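Local coordinates for gram-negative insecticidal protein (Chromobacterium piscinae, PDB 6FBM) that acts as an insecticidal toxin of the MACPF and beta-tripod families, and probably works by forming pores in membranes of insect cells, at residues 409-414 with 437-442; 446-451 with 505-510. One frame throughout, in Å; residues are numbered along the deposited sequence.

Contact 1. Residues 409-414 with 437-442; sequences AIPPQG and YVCVHQ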
# COMPACT_ATOMS: atom_id res chain seq x y z
N ALA A 409 55.80 42.99 -17.55
CA ALA A 409 54.79 41.98 -17.66
C ALA A 409 53.53 42.64 -18.22
O ALA A 409 53.15 43.74 -17.80
CB ALA A 409 54.52 41.35 -16.30
N ILE A 410 52.95 42.01 -19.22
CA ILE A 410 51.62 42.36 -19.67
C ILE A 410 50.68 41.53 -18.80
O ILE A 410 50.67 40.30 -18.90
CB ILE A 410 51.39 42.04 -21.17
CG1 ILE A 410 52.43 42.74 -22.04
CG2 ILE A 410 50.00 42.51 -21.58
CD1 ILE A 410 52.49 42.19 -23.46
N PRO A 411 49.91 42.20 -17.92
CA PRO A 411 49.03 41.41 -17.05
C PRO A 411 47.78 40.95 -17.77
O PRO A 411 47.28 41.66 -18.68
CB PRO A 411 48.65 42.39 -15.94
CG PRO A 411 49.35 43.69 -16.25
CD PRO A 411 49.75 43.64 -17.69
N PRO A 412 47.22 39.79 -17.37
CA PRO A 412 45.87 39.45 -17.86
C PRO A 412 44.86 40.44 -17.31
O PRO A 412 45.15 41.14 -16.34
CB PRO A 412 45.61 38.07 -17.29
CG PRO A 412 46.51 37.99 -16.08
CD PRO A 412 47.71 38.82 -16.36
N GLN A 413 43.70 40.49 -17.96
CA GLN A 413 42.63 41.43 -17.62
C GLN A 413 42.31 41.39 -16.12
O GLN A 413 42.04 40.31 -15.56
CB GLN A 413 41.33 41.12 -18.42
CG GLN A 413 40.24 42.21 -18.29
CD GLN A 413 40.64 43.55 -18.96
OE1 GLN A 413 41.59 43.59 -19.76
NE2 GLN A 413 39.96 44.63 -18.59
N GLY A 414 42.38 42.57 -15.49
CA GLY A 414 42.10 42.73 -14.07
C GLY A 414 43.29 42.65 -13.13
O GLY A 414 43.13 42.91 -11.94
N TYR A 437 56.93 34.07 -12.29
CA TYR A 437 56.48 35.46 -12.25
C TYR A 437 54.96 35.51 -12.35
O TYR A 437 54.35 34.83 -13.19
CB TYR A 437 57.08 36.30 -13.38
CG TYR A 437 56.86 37.79 -13.24
CD1 TYR A 437 55.68 38.38 -13.66
CD2 TYR A 437 57.84 38.61 -12.69
CE1 TYR A 437 55.48 39.75 -13.53
CE2 TYR A 437 57.65 39.99 -12.57
CZ TYR A 437 56.48 40.55 -13.00
OH TYR A 437 56.28 41.90 -12.88
N VAL A 438 54.36 36.35 -11.50
CA VAL A 438 52.94 36.57 -11.53
C VAL A 438 52.61 38.03 -11.41
O VAL A 438 53.40 38.83 -10.89
CB VAL A 438 52.20 35.80 -10.39
CG1 VAL A 438 52.40 34.30 -10.58
CG2 VAL A 438 52.69 36.24 -9.01
N CYS A 439 51.41 38.34 -11.90
CA CYS A 439 50.76 39.60 -11.62
C CYS A 439 49.78 39.38 -10.49
O CYS A 439 49.43 38.25 -10.19
CB CYS A 439 50.03 40.08 -12.87
SG CYS A 439 51.15 40.33 -14.22
N VAL A 440 49.34 40.48 -9.91
CA VAL A 440 48.52 40.47 -8.72
C VAL A 440 47.21 41.11 -9.09
O VAL A 440 47.21 42.07 -9.86
CB VAL A 440 49.22 41.26 -7.59
CG1 VAL A 440 48.38 41.24 -6.30
CG2 VAL A 440 50.59 40.65 -7.32
N HIS A 441 46.11 40.59 -8.58
CA HIS A 441 44.79 41.12 -8.93
C HIS A 441 44.65 42.55 -8.40
O HIS A 441 45.09 42.85 -7.29
CB HIS A 441 43.63 40.23 -8.43
CG HIS A 441 42.31 40.61 -9.02
ND1 HIS A 441 41.36 41.31 -8.32
CD2 HIS A 441 41.77 40.37 -10.23
CE1 HIS A 441 40.30 41.52 -9.08
NE2 HIS A 441 40.54 40.98 -10.26
N GLN A 442 44.09 43.41 -9.26
CA GLN A 442 43.66 44.79 -9.00
C GLN A 442 43.21 45.08 -7.56
O GLN A 442 43.67 46.01 -6.92
CB GLN A 442 42.52 45.10 -10.00
CG GLN A 442 41.66 46.34 -9.79
CD GLN A 442 40.83 46.66 -11.04
OE1 GLN A 442 40.48 45.75 -11.83
NE2 GLN A 442 40.52 47.97 -11.25
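A409 starts the contact at the end of strand 403-410: its CB lies 3.3 Å from Y437 CE1, meeting the ring obliquely. With CG of Y437 anti to the backbone N (chi1 -169°), the ring reaches across to that methyl; its hydroxyl bonds to the carbonyl of G419, and W389 meets the ring edge-to-face. P411 takes over the apolar contact, CB to C439 SG at 3.7 Å. P412 adds its CD, 4.3 Å from C439 SG, so the sulfur packs most closely on P411, with A409 and P412 at looser distances. This sets the end of strand 403-410 and the loop after it against strand 439-441, the middle strand of a small antiparallel sheet, and the residues leading into it, within the Vps62-like region. At G414 the loop closes on the strand end: Q442 N donates to G414 O at 2.9 Å, in the carbonyl plane, with an N-H...O angle of 158°. The same oxygen sits 3.3 Å above the plane of the H441 ring, offset toward its rim, and nearest CD2. H441 ND1 bonds to S443 OG, and Y415 meets the ring edge-to-face, two contacts that would limit its rotation.

Contact 2. Residues 446-451 with 505-510; sequences ADVQTL and IACVKT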
# COMPACT_ATOMS: atom_id res chain seq x y z
N ALA A 446 47.26 48.97 -5.29
CA ALA A 446 47.00 50.41 -5.42
C ALA A 446 47.80 50.93 -6.61
O ALA A 446 48.98 50.58 -6.76
CB ALA A 446 47.43 51.13 -4.15
N ASP A 447 47.17 51.76 -7.44
CA ASP A 447 47.87 52.43 -8.54
C ASP A 447 49.11 53.15 -8.04
O ASP A 447 49.14 53.64 -6.90
CB ASP A 447 46.95 53.47 -9.22
CG ASP A 447 45.76 52.85 -9.91
OD1 ASP A 447 45.82 51.65 -10.30
OD2 ASP A 447 44.77 53.59 -10.10
N VAL A 448 50.15 53.22 -8.88
CA VAL A 448 51.38 53.88 -8.46
C VAL A 448 51.10 55.38 -8.27
O VAL A 448 50.42 56.00 -9.07
CB VAL A 448 52.55 53.64 -9.42
CG1 VAL A 448 53.79 54.40 -8.98
CG2 VAL A 448 52.88 52.16 -9.48
N GLN A 449 51.59 55.92 -7.15
CA GLN A 449 51.45 57.33 -6.80
C GLN A 449 52.77 58.09 -6.93
O GLN A 449 52.85 59.11 -7.61
CB GLN A 449 50.87 57.46 -5.40
CG GLN A 449 49.43 57.02 -5.33
CD GLN A 449 48.74 57.40 -4.05
OE1 GLN A 449 49.30 57.27 -2.95
NE2 GLN A 449 47.52 57.93 -4.18
N THR A 450 53.82 57.55 -6.30
CA THR A 450 55.14 58.12 -6.38
C THR A 450 56.09 57.21 -7.14
O THR A 450 55.87 56.00 -7.27
CB THR A 450 55.72 58.29 -4.98
OG1 THR A 450 55.74 57.02 -4.32
CG2 THR A 450 54.87 59.27 -4.18
N LEU A 451 57.17 57.82 -7.63
CA LEU A 451 58.31 57.13 -8.21
C LEU A 451 59.52 57.85 -7.62
O LEU A 451 59.75 59.02 -7.90
CB LEU A 451 58.27 57.22 -9.73
CG LEU A 451 57.23 56.33 -10.45
CD1 LEU A 451 56.91 56.82 -11.86
CD2 LEU A 451 57.71 54.88 -10.52
N ILE A 505 51.05 48.70 -14.13
CA ILE A 505 51.91 48.54 -12.98
C ILE A 505 51.19 49.06 -11.78
O ILE A 505 50.46 50.05 -11.87
CB ILE A 505 53.25 49.31 -13.15
CG1 ILE A 505 54.08 48.73 -14.30
CG2 ILE A 505 54.06 49.35 -11.85
CD1 ILE A 505 54.70 47.39 -13.96
N ALA A 506 51.42 48.41 -10.64
CA ALA A 506 50.83 48.84 -9.38
C ALA A 506 51.73 48.47 -8.21
O ALA A 506 52.80 47.87 -8.39
CB ALA A 506 49.46 48.25 -9.21
N CYS A 507 51.31 48.88 -7.01
CA CYS A 507 51.93 48.46 -5.76
C CYS A 507 50.93 47.66 -4.95
O CYS A 507 49.74 47.91 -5.01
CB CYS A 507 52.37 49.67 -4.95
SG CYS A 507 53.47 50.76 -5.83
N VAL A 508 51.45 46.72 -4.16
CA VAL A 508 50.62 45.78 -3.44
C VAL A 508 50.35 46.31 -2.04
O VAL A 508 51.28 46.67 -1.32
CB VAL A 508 51.23 44.36 -3.42
CG1 VAL A 508 52.59 44.26 -2.71
CG2 VAL A 508 50.22 43.36 -2.87
N LYS A 509 49.05 46.35 -1.68
CA LYS A 509 48.55 46.86 -0.40
C LYS A 509 49.06 46.07 0.82
O LYS A 509 49.13 44.83 0.78
CB LYS A 509 47.03 46.81 -0.35
CG LYS A 509 46.29 47.76 -1.27
CD LYS A 509 44.80 47.43 -1.26
CE LYS A 509 43.90 48.60 -1.59
NZ LYS A 509 42.50 48.10 -1.57
N THR A 510 49.36 46.81 1.89
CA THR A 510 49.72 46.21 3.18
C THR A 510 48.56 45.36 3.73
O THR A 510 48.80 44.30 4.33
CB THR A 510 50.13 47.30 4.20
OG1 THR A 510 51.25 48.02 3.69
CG2 THR A 510 50.52 46.69 5.58
O HOH W 1 47.67 50.45 -11.94
O HOH W 2 49.64 52.77 -11.53
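A two-stranded antiparallel sheet, strands 445-447 and 506-508, underlies this contact, and A446 with C507 is its hydrogen-bonded pair. A446 N donates to C507 O at 2.7 Å and C507 N returns a bond to A446 O at 2.9 Å; N-H...O angles of 167° and 174° make both nearly straight. The CB atoms of A446 and C507 lie on the same face of the sheet. A446 O has a second neighbour in the CB of A506, at 3.4 Å, a van der Waals approach beside the polar bond.

The chains stay close as far as D447 and A506 and diverge only at V448 and I505, with two waters linking them. One water donates to D447 OD1 and to I505 O, at 2.7 Å from OD1; a second accepts from V448 N and donates to the same I505 O. That carbonyl thus receives two water bonds, while the backbone N of V448 is satisfied without a direct link to the other strand. The sheet belongs to the Vps62-like part of the chain, and its two strands bring together segments more than fifty residues apart. The first chain then passes into strand 450-457, where Q449 and T450 form a classic beta bulge opposite G473.

V448 supplies the apolar side of the contact through one branch, CG2, which is anti to its carbonyl carbon. This methyl lies 3.9 Å from I505 CG2, the two side chains running side by side in the same direction. C507 SG, turned anti to its own carbonyl carbon (chi1 -56°), comes within 4.0 Å of V448 CG2. P472, from strand 468-473, touches both V448 and C507, while I505 packs on A417 and D420.

Overall arrangement
Contacts 1 and 2 lie in series along the chain, their centres 13 Å apart and on the same side of the chain's centre. Residues 437-442 lead through a short connection into 446-451, so strand 439-441 is followed directly by strand 445-447; apart from this adjoining sequence the two contacts do not touch. The strands enter different sheets, the first between 383-384 and 415-416, the second beside 506-508. A417 is a shared neighbour: Y437 of contact 1 packs on it, as does I505 of contact 2, and A506 bonds to its backbone. Both contacts fall within the Vps62-like region.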